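PDB 5D8N: leucine aminopeptidase A1, chloroplastic from Solanum lycopersicum, which catalyses the release of N-terminal amino acids, preferably leucine, from peptides as a magnesium-dependent homohexamer, and also has protein-folding chaperone activity. Local coordinates for residues A82-E87 with Q95-R100; K238-Y243 with I247-L252; D394-A399 with L485-F490. The protein carries 1 engineered substitution. All coordinates share one frame; numbering follows the deposited sequence. Where two conformers were deposited one is given.

Interaction 1: residues A82-E87 with Q95-R100; sequences AASSEE and QSVNLR. With EDO (1,2-ethanediol), chain M.
A83 CB comes to 4.5 Å from L99 CD1, and V97 meets E87 and S84; direct packing is otherwise light. Both V97 methyls, CG1 and CG2, lie 4.0 Å from E87 OE1, and CG2 also approaches S84 OG. V97 was modelled in two conformers, so this detail is provisional. The S84 hydroxyl is hydrogen-bonded within its own helix, to L80 O.

Water does most of the polar joining. E87, just past the helix end, has CG anti to its carbonyl carbon (chi1 -61°) and an extended chain, which carries the carboxylate to the strand. One water donates to E87 OE1 at 2.7 Å and accepts from N98 N at 2.8 Å. A second donates to E87 OE2 and, at 2.9 Å, to N98 O; a third links E87 OE1 with S96 O, 2.6 Å from each. Ethanediol, probably from the crystallisation liquor, donates from O2 to E87 O at 3.2 Å and is hydrogen-bonded through O1 to the third water. E87 OE2 also has a salt bridge to R105 of the second subunit.

Strand 96-101 pairs with 104-112, so helix 79-86 packs against a β-hairpin at the edge, within this chain, of the N-terminal, macro-clan domain's mixed sheet.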
ATOM      1  N   ALA A  82      49.276  14.885 -24.963  1.00 30.75           N
ATOM      2  CA  ALA A  82      48.358  14.686 -26.072  1.00 35.54           C
ATOM      3  C   ALA A  82      47.167  13.817 -25.643  1.00 34.79           C
ATOM      4  O   ALA A  82      46.009  14.168 -25.840  1.00 34.76           O
ATOM      5  CB  ALA A  82      49.107  14.064 -27.241  1.00 38.62           C
ATOM      6  N   ALA A  83      47.452  12.740 -24.931  1.00 32.62           N
ATOM      7  CA  ALA A  83      46.399  11.874 -24.464  1.00 32.54           C
ATOM      8  C   ALA A  83      45.514  12.666 -23.503  1.00 35.05           C
ATOM      9  O   ALA A  83      44.291  12.551 -23.534  1.00 33.46           O
ATOM     10  CB  ALA A  83      47.004  10.653 -23.770  1.00 31.57           C
ATOM     11  N   SER A  84      46.136  13.443 -22.623  1.00 32.07           N
ATOM     12  CA  SER A  84      45.382  14.197 -21.621  1.00 31.92           C
ATOM     13  C   SER A  84      44.418  15.217 -22.231  1.00 31.38           C
ATOM     14  O   SER A  84      43.288  15.379 -21.758  1.00 32.59           O
ATOM     15  CB  SER A  84      46.345  14.931 -20.681  1.00 33.01           C
ATOM     16  OG  SER A  84      47.038  13.997 -19.884  1.00 37.56           O
ATOM     17  N   SER A  85      44.869  15.969 -23.229  1.00 31.75           N
ATOM     18  CA  SER A  85      43.951  16.915 -23.868  1.00 33.32           C
ATOM     19  C   SER A  85      42.895  16.178 -24.693  1.00 30.14           C
ATOM     20  O   SER A  85      41.722  16.508 -24.621  1.00 29.70           O
ATOM     21  CB  SER A  85      44.675  17.954 -24.732  1.00 34.93           C
ATOM     22  OG  SER A  85      45.390  17.317 -25.764  1.00 39.86           O
ATOM     23  N   GLU A  86      43.263  15.083 -25.345  1.00 30.39           N
ATOM     24  CA  GLU A  86      42.288  14.342 -26.170  1.00 29.35           C
ATOM     25  C   GLU A  86      41.162  13.814 -25.276  1.00 30.25           C
ATOM     26  O   GLU A  86      39.992  13.740 -25.680  1.00 25.83           O
ATOM     27  CB  GLU A  86      42.961  13.183 -26.904  1.00 29.02           C
ATOM     28  CG  GLU A  86      43.800  13.603 -28.106  1.00 31.79           C
ATOM     29  CD  GLU A  86      44.784  12.539 -28.551  1.00 32.85           C
ATOM     30  OE1 GLU A  86      44.604  11.334 -28.228  1.00 34.05           O
ATOM     31  OE2 GLU A  86      45.715  12.906 -29.287  1.00 34.01           O
ATOM     32  N   GLU A  87      41.550  13.381 -24.077  1.00 29.34           N
ATOM     33  CA  GLU A  87      40.605  12.747 -23.182  1.00 28.11           C
ATOM     34  C   GLU A  87      40.019  13.767 -22.210  1.00 27.12           C
ATOM     35  O   GLU A  87      39.326  13.393 -21.271  1.00 29.86           O
ATOM     36  CB  GLU A  87      41.250  11.566 -22.458  1.00 29.83           C
ATOM     37  CG  GLU A  87      41.724  10.488 -23.428  1.00 30.74           C
ATOM     38  CD  GLU A  87      42.547   9.389 -22.787  1.00 31.91           C
ATOM     39  OE1 GLU A  87      42.276   9.061 -21.608  1.00 33.16           O
ATOM     40  OE2 GLU A  87      43.450   8.837 -23.482  1.00 33.13           O
ATOM     41  N   GLN A  95      38.552  12.495 -12.194  1.00 36.97           N
ATOM     42  CA  GLN A  95      39.014  12.285 -13.559  1.00 32.54           C
ATOM     43  C   GLN A  95      40.247  11.404 -13.487  1.00 31.82           C
ATOM     44  O   GLN A  95      41.015  11.457 -12.534  1.00 30.96           O
ATOM     45  CB  GLN A  95      39.372  13.620 -14.217  1.00 32.57           C
ATOM     46  CG  GLN A  95      38.163  14.449 -14.638  1.00 32.09           C
ATOM     47  CD  GLN A  95      38.560  15.640 -15.483  1.00 34.90           C
ATOM     48  OE1 GLN A  95      39.693  16.117 -15.413  1.00 37.30           O
ATOM     49  NE2 GLN A  95      37.635  16.131 -16.291  1.00 36.92           N
ATOM     50  N   SER A  96      40.527  10.700 -14.570  1.00 31.03           N
ATOM     51  CA  SER A  96      41.790   9.993 -14.686  1.00 30.13           C
ATOM     52  C   SER A  96      42.153   9.749 -16.136  1.00 30.89           C
ATOM     53  O   SER A  96      41.284   9.777 -17.019  1.00 28.67           O
ATOM     54  CB  SER A  96      41.730   8.682 -13.918  1.00 33.53           C
ATOM     55  OG  SER A  96      41.015   7.718 -14.656  1.00 35.35           O
ATOM     56  N   VAL A  97      43.457   9.635 -16.377  0.59 29.13           N
ATOM     57  CA  VAL A  97      43.998   9.192 -17.661  0.59 31.36           C
ATOM     58  C   VAL A  97      44.932   8.024 -17.387  0.59 29.41           C
ATOM     59  O   VAL A  97      45.651   8.057 -16.386  0.59 26.68           O
ATOM     60  CB  VAL A  97      44.848  10.293 -18.331  0.59 34.12           C
ATOM     61  CG1 VAL A  97      45.642   9.722 -19.497  0.59 40.05           C
ATOM     62  CG2 VAL A  97      43.959  11.415 -18.830  0.59 33.83           C
ATOM     63  N   ASN A  98      44.891   7.009 -18.250  0.59 28.97           N
ATOM     64  CA  ASN A  98      45.690   5.795 -18.101  0.59 33.26           C
ATOM     65  C   ASN A  98      46.467   5.600 -19.396  0.59 36.45           C
ATOM     66  O   ASN A  98      45.873   5.451 -20.469  0.59 38.47           O
ATOM     67  CB  ASN A  98      44.799   4.570 -17.814  0.59 34.84           C
ATOM     68  CG  ASN A  98      45.590   3.340 -17.372  0.59 38.86           C
ATOM     69  OD1 ASN A  98      46.409   2.796 -18.120  0.59 35.62           O
ATOM     70  ND2 ASN A  98      45.313   2.867 -16.157  0.59 41.19           N
ATOM     71  N   LEU A  99      47.792   5.641 -19.302  1.00 33.98           N
ATOM     72  CA  LEU A  99      48.644   5.505 -20.465  1.00 30.98           C
ATOM     73  C   LEU A  99      49.669   4.385 -20.314  1.00 33.01           C
ATOM     74  O   LEU A  99      50.530   4.427 -19.436  1.00 31.69           O
ATOM     75  CB  LEU A  99      49.326   6.832 -20.723  1.00 33.26           C
ATOM     76  CG  LEU A  99      50.136   6.893 -22.013  1.00 35.83           C
ATOM     77  CD1 LEU A  99      49.252   6.827 -23.255  1.00 33.47           C
ATOM     78  CD2 LEU A  99      50.959   8.165 -22.003  1.00 37.91           C
ATOM     79  N   ARG A 100      49.555   3.379 -21.177  1.00 31.39           N
ATOM     80  CA  ARG A 100      50.497   2.261 -21.264  1.00 29.77           C
ATOM     81  C   ARG A 100      51.496   2.478 -22.386  1.00 30.63           C
ATOM     82  O   ARG A 100      51.110   2.849 -23.494  1.00 33.61           O
ATOM     83  CB  ARG A 100      49.744   0.962 -21.550  1.00 31.73           C
ATOM     84  CG  ARG A 100      50.658  -0.254 -21.692  1.00 33.44           C
ATOM     85  CD  ARG A 100      51.363  -0.580 -20.385  1.00 35.07           C
ATOM     86  NE  ARG A 100      51.897  -1.931 -20.342  1.00 32.58           N
ATOM     87  CZ  ARG A 100      53.121  -2.272 -20.729  1.00 34.44           C
ATOM     88  NH1 ARG A 100      53.949  -1.399 -21.295  1.00 36.32           N
ATOM     89  NH2 ARG A 100      53.472  -3.544 -20.677  1.00 34.72           N
TER
HETATM   90  C1  EDO M 604      38.285   8.253 -20.633  1.00 66.33           C
HETATM   91  O1  EDO M 604      38.263   8.752 -19.292  1.00 68.96           O
HETATM   92  C2  EDO M 604      38.543   9.396 -21.610  1.00 64.15           C
HETATM   93  O2  EDO M 604      37.752  10.569 -21.339  1.00 58.24           O
HETATM   94  O   HOH W   1      42.908   6.831 -20.278  1.00 28.40           O
HETATM   95  O   HOH W   2      45.433   7.097 -22.849  1.00 32.60           O
HETATM   96  O   HOH W   3      40.857   9.988 -19.612  1.00 46.89           O

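Interaction 2: residues K238-Y243 with I247-L252; sequences KIASTY and ISVNIL
A helix-to-strand connection of the catalytic α/β domain is closed here, where I239 and A240 of the helix, with Y243 just past its end, meet I247 and V249 of the strand. Helix 229-242 returns through a short loop into strand 247-252, an outermost strand of the mixed sheet within this chain, and the two segment axes run at 146° to each other, 7.0 Å apart at closest approach.

The one hydrogen bond between the segments spans this loop: I247 N donates to Y243 O at 2.8 Å, with a moderately bent N-H...O angle of 149° and the donor slightly tilted from the carbonyl plane.

I247 makes the broadest apolar contact, using both branches. With CG1 anti to the carbonyl carbon (chi1 -64°) and the branch extended, CD1 reaches both I239 CG2, at 3.9 Å, and Y243 CB, at 4.1 Å. The other branch, CG2, rests on the helix backbone, 3.8 Å from A240 CA. Shortening I247 to an alanine would remove both branches and would probably leave a gap between I239, A240 and Y243.

The methyl of A240 serves the neighbouring inward-pointing strand residue, lying 3.7 Å from V249 CB and just as near to CG1. The small A240 side chain is consistent with the close approach of the backbones, 5.0 Å between A240 CA and I247 CA. On the sheet side, F284 and L282 of strand 278-284 touch I247 and V249, respectively.

The Y243 ring points away from the strand, and its hydroxyl is hydrogen-bonded to E341 and K337. One face of that ring is covered by T242 CG2, which sits 3.6 Å above the plane over the ring centre.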
ATOM      1  N   LYS A 238      39.558 -14.302  19.121  0.52 23.32           N
ATOM      2  CA  LYS A 238      40.717 -14.362  18.245  0.52 23.49           C
ATOM      3  C   LYS A 238      41.520 -13.075  18.380  0.52 23.24           C
ATOM      4  O   LYS A 238      42.754 -13.091  18.391  0.52 23.06           O
ATOM      5  CB  LYS A 238      40.260 -14.551  16.796  0.52 24.91           C
ATOM      6  CG  LYS A 238      41.360 -14.570  15.748  0.52 28.77           C
ATOM      7  CD  LYS A 238      40.780 -14.696  14.341  0.52 31.04           C
ATOM      8  CE  LYS A 238      41.777 -14.305  13.259  0.52 31.39           C
ATOM      9  NZ  LYS A 238      41.213 -14.664  11.927  0.52 34.13           N
ATOM     10  N   ILE A 239      40.822 -11.950  18.478  1.00 22.52           N
ATOM     11  CA  ILE A 239      41.505 -10.678  18.670  1.00 23.05           C
ATOM     12  C   ILE A 239      42.245 -10.737  20.001  1.00 23.61           C
ATOM     13  O   ILE A 239      43.393 -10.350  20.083  1.00 24.72           O
ATOM     14  CB  ILE A 239      40.524  -9.496  18.660  1.00 25.87           C
ATOM     15  CG1 ILE A 239      39.970  -9.291  17.234  1.00 24.31           C
ATOM     16  CG2 ILE A 239      41.214  -8.230  19.149  1.00 26.44           C
ATOM     17  CD1 ILE A 239      38.747  -8.411  17.194  1.00 28.14           C
ATOM     18  N   ALA A 240      41.590 -11.209  21.049  1.00 22.91           N
ATOM     19  CA  ALA A 240      42.214 -11.212  22.375  1.00 25.28           C
ATOM     20  C   ALA A 240      43.415 -12.157  22.385  1.00 26.37           C
ATOM     21  O   ALA A 240      44.424 -11.861  23.000  1.00 27.71           O
ATOM     22  CB  ALA A 240      41.215 -11.651  23.442  1.00 22.33           C
ATOM     23  N   SER A 241      43.285 -13.276  21.686  1.00 25.00           N
ATOM     24  CA  SER A 241      44.338 -14.265  21.621  1.00 27.87           C
ATOM     25  C   SER A 241      45.558 -13.709  20.902  1.00 28.56           C
ATOM     26  O   SER A 241      46.686 -13.882  21.360  1.00 27.06           O
ATOM     27  CB  SER A 241      43.831 -15.514  20.904  1.00 29.47           C
ATOM     28  OG  SER A 241      44.923 -16.394  20.744  1.00 37.05           O
ATOM     29  N   THR A 242      45.320 -12.947  19.835  1.00 27.10           N
ATOM     30  CA  THR A 242      46.395 -12.357  19.054  1.00 25.93           C
ATOM     31  C   THR A 242      47.143 -11.329  19.897  1.00 28.01           C
ATOM     32  O   THR A 242      48.327 -11.105  19.684  1.00 25.05           O
ATOM     33  CB  THR A 242      45.868 -11.704  17.764  1.00 27.48           C
ATOM     34  OG1 THR A 242      45.178 -12.687  16.988  1.00 28.91           O
ATOM     35  CG2 THR A 242      46.984 -11.155  16.917  1.00 28.19           C
ATOM     36  N   TYR A 243      46.419 -10.588  20.731  1.00 28.05           N
ATOM     37  CA  TYR A 243      47.015  -9.454  21.431  1.00 27.41           C
ATOM     38  C   TYR A 243      46.893  -9.640  22.948  1.00 24.99           C
ATOM     39  O   TYR A 243      46.539  -8.707  23.675  1.00 21.76           O
ATOM     40  CB  TYR A 243      46.373  -8.135  20.969  1.00 27.50           C
ATOM     41  CG  TYR A 243      46.402  -7.900  19.466  1.00 26.46           C
ATOM     42  CD1 TYR A 243      47.576  -7.505  18.822  1.00 28.79           C
ATOM     43  CD2 TYR A 243      45.254  -8.021  18.707  1.00 26.47           C
ATOM     44  CE1 TYR A 243      47.629  -7.345  17.446  1.00 26.29           C
ATOM     45  CE2 TYR A 243      45.289  -7.869  17.332  1.00 27.17           C
ATOM     46  CZ  TYR A 243      46.488  -7.562  16.711  1.00 27.15           C
ATOM     47  OH  TYR A 243      46.537  -7.453  15.344  1.00 30.54           O
ATOM     48  N   ILE A 247      44.930  -7.178  25.433  1.00 25.00           N
ATOM     49  CA  ILE A 247      43.494  -7.362  25.346  1.00 24.51           C
ATOM     50  C   ILE A 247      43.068  -8.638  26.066  1.00 24.06           C
ATOM     51  O   ILE A 247      43.524  -9.727  25.747  1.00 23.30           O
ATOM     52  CB  ILE A 247      43.010  -7.366  23.877  1.00 23.36           C
ATOM     53  CG1 ILE A 247      43.265  -6.001  23.225  1.00 21.44           C
ATOM     54  CG2 ILE A 247      41.534  -7.719  23.822  1.00 24.52           C
ATOM     55  CD1 ILE A 247      42.973  -5.955  21.730  1.00 22.80           C
ATOM     56  N   SER A 248      42.118  -8.493  26.985  1.00 23.47           N
ATOM     57  CA  SER A 248      41.462  -9.613  27.616  1.00 25.20           C
ATOM     58  C   SER A 248      40.037  -9.743  27.088  1.00 25.51           C
ATOM     59  O   SER A 248      39.449  -8.784  26.564  1.00 22.65           O
ATOM     60  CB  SER A 248      41.420  -9.418  29.134  1.00 27.50           C
ATOM     61  OG  SER A 248      40.643  -8.278  29.467  1.00 31.84           O
ATOM     62  N   VAL A 249      39.455 -10.921  27.289  1.00 25.73           N
ATOM     63  CA  VAL A 249      38.111 -11.181  26.786  1.00 27.62           C
ATOM     64  C   VAL A 249      37.298 -11.920  27.833  1.00 28.84           C
ATOM     65  O   VAL A 249      37.832 -12.742  28.577  1.00 29.09           O
ATOM     66  CB  VAL A 249      38.125 -11.992  25.478  1.00 26.58           C
ATOM     67  CG1 VAL A 249      38.772 -13.363  25.690  1.00 29.32           C
ATOM     68  CG2 VAL A 249      36.714 -12.158  24.957  1.00 25.91           C
ATOM     69  N   ASN A 250      36.021 -11.561  27.911  1.00 25.45           N
ATOM     70  CA  ASN A 250      35.035 -12.305  28.672  1.00 25.69           C
ATOM     71  C   ASN A 250      33.745 -12.400  27.852  1.00 23.56           C
ATOM     72  O   ASN A 250      33.194 -11.381  27.425  1.00 21.14           O
ATOM     73  CB  ASN A 250      34.787 -11.595  30.014  1.00 31.97           C
ATOM     74  CG  ASN A 250      34.033 -12.446  31.024  1.00 36.17           C
ATOM     75  OD1 ASN A 250      33.989 -13.674  30.942  1.00 40.89           O
ATOM     76  ND2 ASN A 250      33.395 -11.776  31.974  1.00 39.53           N
ATOM     77  N   ILE A 251      33.369 -13.631  27.520  1.00 21.80           N
ATOM     78  CA  ILE A 251      32.168 -13.918  26.774  1.00 23.45           C
ATOM     79  C   ILE A 251      31.125 -14.422  27.756  1.00 23.47           C
ATOM     80  O   ILE A 251      31.356 -15.421  28.436  1.00 23.83           O
ATOM     81  CB  ILE A 251      32.411 -15.006  25.713  1.00 27.29           C
ATOM     82  CG1 ILE A 251      33.541 -14.595  24.769  1.00 29.15           C
ATOM     83  CG2 ILE A 251      31.144 -15.267  24.911  1.00 28.39           C
ATOM     84  CD1 ILE A 251      33.357 -13.243  24.114  1.00 30.14           C
ATOM     85  N   LEU A 252      30.025 -13.690  27.905  1.00 23.01           N
ATOM     86  CA  LEU A 252      28.935 -14.141  28.781  1.00 24.28           C
ATOM     87  C   LEU A 252      27.867 -14.867  27.971  1.00 25.87           C
ATOM     88  O   LEU A 252      27.372 -14.329  26.974  1.00 23.72           O
ATOM     89  CB  LEU A 252      28.324 -12.957  29.530  1.00 24.79           C
ATOM     90  CG  LEU A 252      29.277 -11.949  30.183  1.00 27.75           C
ATOM     91  CD1 LEU A 252      28.467 -10.957  30.986  1.00 29.03           C
ATOM     92  CD2 LEU A 252      30.188 -12.670  31.148  1.00 34.10           C
TER

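Interaction 3: residues D394-A399 with L485-F490; sequences DALIYA and LFLKQF
L396 meets L487, and I397 meets F490, in two side-chain pairs that differ in orientation. The leucines cross at about a right angle: L396 CD1 projects across the base of L487 and reaches its CB at 4.1 Å, with L487 CD2 equally near. The same methyl also lies 4.0 Å from L487 O, so it covers backbone as well as side chain.

I397 and F490 meet more slantingly. I397 leaves the helix beside the other segment rather than straight at it, but CG1 lies anti to the carbonyl carbon (chi1 -71°), and that near-extended branch brings CD1 to 3.9 Å from F490 CD1. This methyl approaches the ring obliquely. F490 in turn starts toward the helix and then swings its ring away. Within its own segment the ring packs so that F490 CE2 lies 3.6 Å above one face of the F486 ring, offset toward the rim, and Q489 CB covers one face of the F490 ring itself; A393 and M470 also touch F490.

The nearest approach is between I397 CG1 and F490 O, at 3.5 Å; the carbonyl is directed at the helix, with L396 C also near it. F490 is held in this turn by its own N donating to L487 O at 2.9 Å.

W497 of strand 496-501 touches both L396 and L487, joining this pair to the sheet. L487 also packs on R389, a predicted active-site residue at the start of helix 388-401.

With all four touching residues buried and the contacts made by aliphatic, aromatic and backbone groups, the packing between the two segments probably rests on shape complementarity and dispersion, with no hydrogen bond found between them, close beside the predicted catalytic arginine.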
ATOM      1  N   ASP A 394      20.642  -2.881  27.553  1.00 19.01           N
ATOM      2  CA  ASP A 394      21.424  -3.691  28.466  1.00 19.24           C
ATOM      3  C   ASP A 394      22.944  -3.585  28.265  1.00 20.73           C
ATOM      4  O   ASP A 394      23.715  -3.611  29.240  1.00 18.79           O
ATOM      5  CB  ASP A 394      20.952  -5.142  28.413  1.00 19.70           C
ATOM      6  CG  ASP A 394      19.632  -5.346  29.185  1.00 22.01           C
ATOM      7  OD1 ASP A 394      19.523  -4.735  30.283  1.00 20.54           O
ATOM      8  OD2 ASP A 394      18.771  -6.153  28.734  1.00 19.70           O
ATOM      9  N   ALA A 395      23.382  -3.426  27.019  1.00 18.85           N
ATOM     10  CA  ALA A 395      24.814  -3.213  26.771  1.00 18.44           C
ATOM     11  C   ALA A 395      25.310  -1.895  27.349  1.00 18.94           C
ATOM     12  O   ALA A 395      26.412  -1.807  27.856  1.00 20.28           O
ATOM     13  CB  ALA A 395      25.102  -3.244  25.285  1.00 19.18           C
ATOM     14  N   LEU A 396      24.481  -0.862  27.281  1.00 17.91           N
ATOM     15  CA  LEU A 396      24.862   0.425  27.804  1.00 17.42           C
ATOM     16  C   LEU A 396      24.918   0.419  29.327  1.00 18.18           C
ATOM     17  O   LEU A 396      25.790   1.041  29.932  1.00 19.19           O
ATOM     18  CB  LEU A 396      23.919   1.498  27.258  1.00 16.31           C
ATOM     19  CG  LEU A 396      24.091   1.880  25.791  1.00 17.09           C
ATOM     20  CD1 LEU A 396      22.913   2.742  25.316  1.00 18.11           C
ATOM     21  CD2 LEU A 396      25.362   2.673  25.528  1.00 18.09           C
ATOM     22  N   ILE A 397      23.960  -0.248  29.951  1.00 18.51           N
ATOM     23  CA  ILE A 397      23.956  -0.385  31.403  1.00 18.76           C
ATOM     24  C   ILE A 397      25.226  -1.120  31.800  1.00 19.85           C
ATOM     25  O   ILE A 397      25.912  -0.692  32.710  1.00 20.32           O
ATOM     26  CB  ILE A 397      22.719  -1.161  31.880  1.00 19.29           C
ATOM     27  CG1 ILE A 397      21.469  -0.295  31.698  1.00 19.55           C
ATOM     28  CG2 ILE A 397      22.837  -1.544  33.346  1.00 21.32           C
ATOM     29  CD1 ILE A 397      20.164  -1.082  31.623  1.00 20.49           C
ATOM     30  N   TYR A 398      25.576  -2.181  31.074  1.00 19.05           N
ATOM     31  CA  TYR A 398      26.788  -2.931  31.370  1.00 20.65           C
ATOM     32  C   TYR A 398      28.024  -2.059  31.230  1.00 22.51           C
ATOM     33  O   TYR A 398      28.916  -2.060  32.075  1.00 21.59           O
ATOM     34  CB  TYR A 398      26.907  -4.108  30.405  1.00 21.52           C
ATOM     35  CG  TYR A 398      28.062  -5.034  30.691  1.00 24.07           C
ATOM     36  CD1 TYR A 398      29.294  -4.829  30.122  1.00 22.40           C
ATOM     37  CD2 TYR A 398      27.920  -6.099  31.563  1.00 26.82           C
ATOM     38  CE1 TYR A 398      30.360  -5.660  30.407  1.00 21.93           C
ATOM     39  CE2 TYR A 398      28.965  -6.985  31.805  1.00 25.84           C
ATOM     40  CZ  TYR A 398      30.192  -6.734  31.246  1.00 24.74           C
ATOM     41  OH  TYR A 398      31.212  -7.640  31.430  1.00 24.46           O
ATOM     42  N   ALA A 399      28.071  -1.266  30.162  1.00 22.69           N
ATOM     43  CA  ALA A 399      29.194  -0.358  29.982  1.00 22.32           C
ATOM     44  C   ALA A 399      29.312   0.593  31.172  1.00 22.04           C
ATOM     45  O   ALA A 399      30.424   0.866  31.665  1.00 23.77           O
ATOM     46  CB  ALA A 399      29.060   0.424  28.675  1.00 22.01           C
ATOM     47  N   LEU A 485      16.800   9.271  22.388  1.00 19.39           N
ATOM     48  CA  LEU A 485      16.220   9.560  23.690  1.00 19.51           C
ATOM     49  C   LEU A 485      15.875   8.272  24.431  1.00 18.72           C
ATOM     50  O   LEU A 485      16.106   8.159  25.640  1.00 18.75           O
ATOM     51  CB  LEU A 485      14.961  10.404  23.547  1.00 19.96           C
ATOM     52  CG  LEU A 485      15.126  11.836  23.037  1.00 21.21           C
ATOM     53  CD1 LEU A 485      13.767  12.461  22.788  1.00 24.71           C
ATOM     54  CD2 LEU A 485      15.882  12.687  24.024  1.00 20.65           C
ATOM     55  N   PHE A 486      15.504   7.239  23.681  1.00 17.86           N
ATOM     56  CA  PHE A 486      15.290   5.922  24.260  1.00 17.49           C
ATOM     57  C   PHE A 486      16.559   5.387  24.914  1.00 17.87           C
ATOM     58  O   PHE A 486      16.553   4.966  26.071  1.00 16.33           O
ATOM     59  CB  PHE A 486      14.729   4.956  23.230  1.00 17.59           C
ATOM     60  CG  PHE A 486      14.594   3.559  23.719  1.00 17.80           C
ATOM     61  CD1 PHE A 486      15.656   2.662  23.638  1.00 18.63           C
ATOM     62  CD2 PHE A 486      13.381   3.107  24.200  1.00 19.05           C
ATOM     63  CE1 PHE A 486      15.503   1.344  24.061  1.00 18.96           C
ATOM     64  CE2 PHE A 486      13.225   1.798  24.641  1.00 18.68           C
ATOM     65  CZ  PHE A 486      14.320   0.958  24.683  1.00 18.99           C
ATOM     66  N   LEU A 487      17.653   5.422  24.167  1.00 18.83           N
ATOM     67  CA  LEU A 487      18.905   4.881  24.639  1.00 18.60           C
ATOM     68  C   LEU A 487      19.420   5.620  25.866  1.00 18.84           C
ATOM     69  O   LEU A 487      20.002   5.013  26.753  1.00 17.97           O
ATOM     70  CB  LEU A 487      19.957   4.904  23.546  1.00 17.66           C
ATOM     71  CG  LEU A 487      19.682   3.998  22.354  1.00 21.66           C
ATOM     72  CD1 LEU A 487      20.744   4.230  21.273  1.00 23.03           C
ATOM     73  CD2 LEU A 487      19.660   2.537  22.778  1.00 22.48           C
ATOM     74  N   LYS A 488      19.172   6.917  25.918  1.00 19.59           N
ATOM     75  CA  LYS A 488      19.568   7.747  27.043  1.00 20.86           C
ATOM     76  C   LYS A 488      18.993   7.260  28.371  1.00 22.85           C
ATOM     77  O   LYS A 488      19.565   7.535  29.417  1.00 23.18           O
ATOM     78  CB  LYS A 488      19.095   9.177  26.798  1.00 22.96           C
ATOM     79  CG  LYS A 488      19.532  10.205  27.834  1.00 25.78           C
ATOM     80  CD  LYS A 488      19.154  11.605  27.374  1.00 30.19           C
ATOM     81  CE  LYS A 488      19.448  12.693  28.395  1.00 36.22           C
ATOM     82  NZ  LYS A 488      18.260  12.840  29.278  1.00 50.54           N
ATOM     83  N   GLN A 489      17.849   6.585  28.340  1.00 22.25           N
ATOM     84  CA  GLN A 489      17.207   6.097  29.545  1.00 23.62           C
ATOM     85  C   GLN A 489      18.077   5.044  30.220  1.00 22.12           C
ATOM     86  O   GLN A 489      17.775   4.601  31.323  1.00 23.32           O
ATOM     87  CB  GLN A 489      15.839   5.483  29.219  1.00 25.10           C
ATOM     88  CG  GLN A 489      14.774   6.486  28.796  1.00 27.03           C
ATOM     89  CD  GLN A 489      14.234   7.274  29.963  1.00 30.28           C
ATOM     90  OE1 GLN A 489      13.999   6.736  31.050  1.00 34.86           O
ATOM     91  NE2 GLN A 489      14.144   8.572  29.782  1.00 32.23           N
ATOM     92  N   PHE A 490      19.069   4.536  29.508  1.00 20.20           N
ATOM     93  CA  PHE A 490      19.847   3.413  30.002  1.00 21.22           C
ATOM     94  C   PHE A 490      21.301   3.771  30.250  1.00 22.15           C
ATOM     95  O   PHE A 490      22.171   2.893  30.406  1.00 23.65           O
ATOM     96  CB  PHE A 490      19.694   2.247  29.030  1.00 21.57           C
ATOM     97  CG  PHE A 490      18.268   1.874  28.805  1.00 20.89           C
ATOM     98  CD1 PHE A 490      17.566   1.154  29.765  1.00 20.14           C
ATOM     99  CD2 PHE A 490      17.577   2.385  27.723  1.00 20.02           C
ATOM    100  CE1 PHE A 490      16.208   0.966  29.641  1.00 21.09           C
ATOM    101  CE2 PHE A 490      16.229   2.119  27.554  1.00 19.93           C
ATOM    102  CZ  PHE A 490      15.527   1.450  28.538  1.00 20.28           C
TER

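The three contacts follow one another along the chain without overlapping. Interaction 1 belongs to the N-terminal domain, on the opposite side of the chain's centre from the others: its centre is about 50 Å from that of interaction 2 and about 55 Å from that of interaction 3. Interactions 2 and 3 share the catalytic domain, with centres about 24 Å apart, and touch where L252 CD1 lies 4.1 Å from Y398 CE2. Strands 247-252 and 496-501, the latter packed against interaction 3, belong to one eight-stranded sheet. Interaction 1 adjoins a subunit interface, where E86 and E87 form salt bridges with a second subunit, whereas no other chain touches the segments of the other two; interaction 3 lies near the predicted active site.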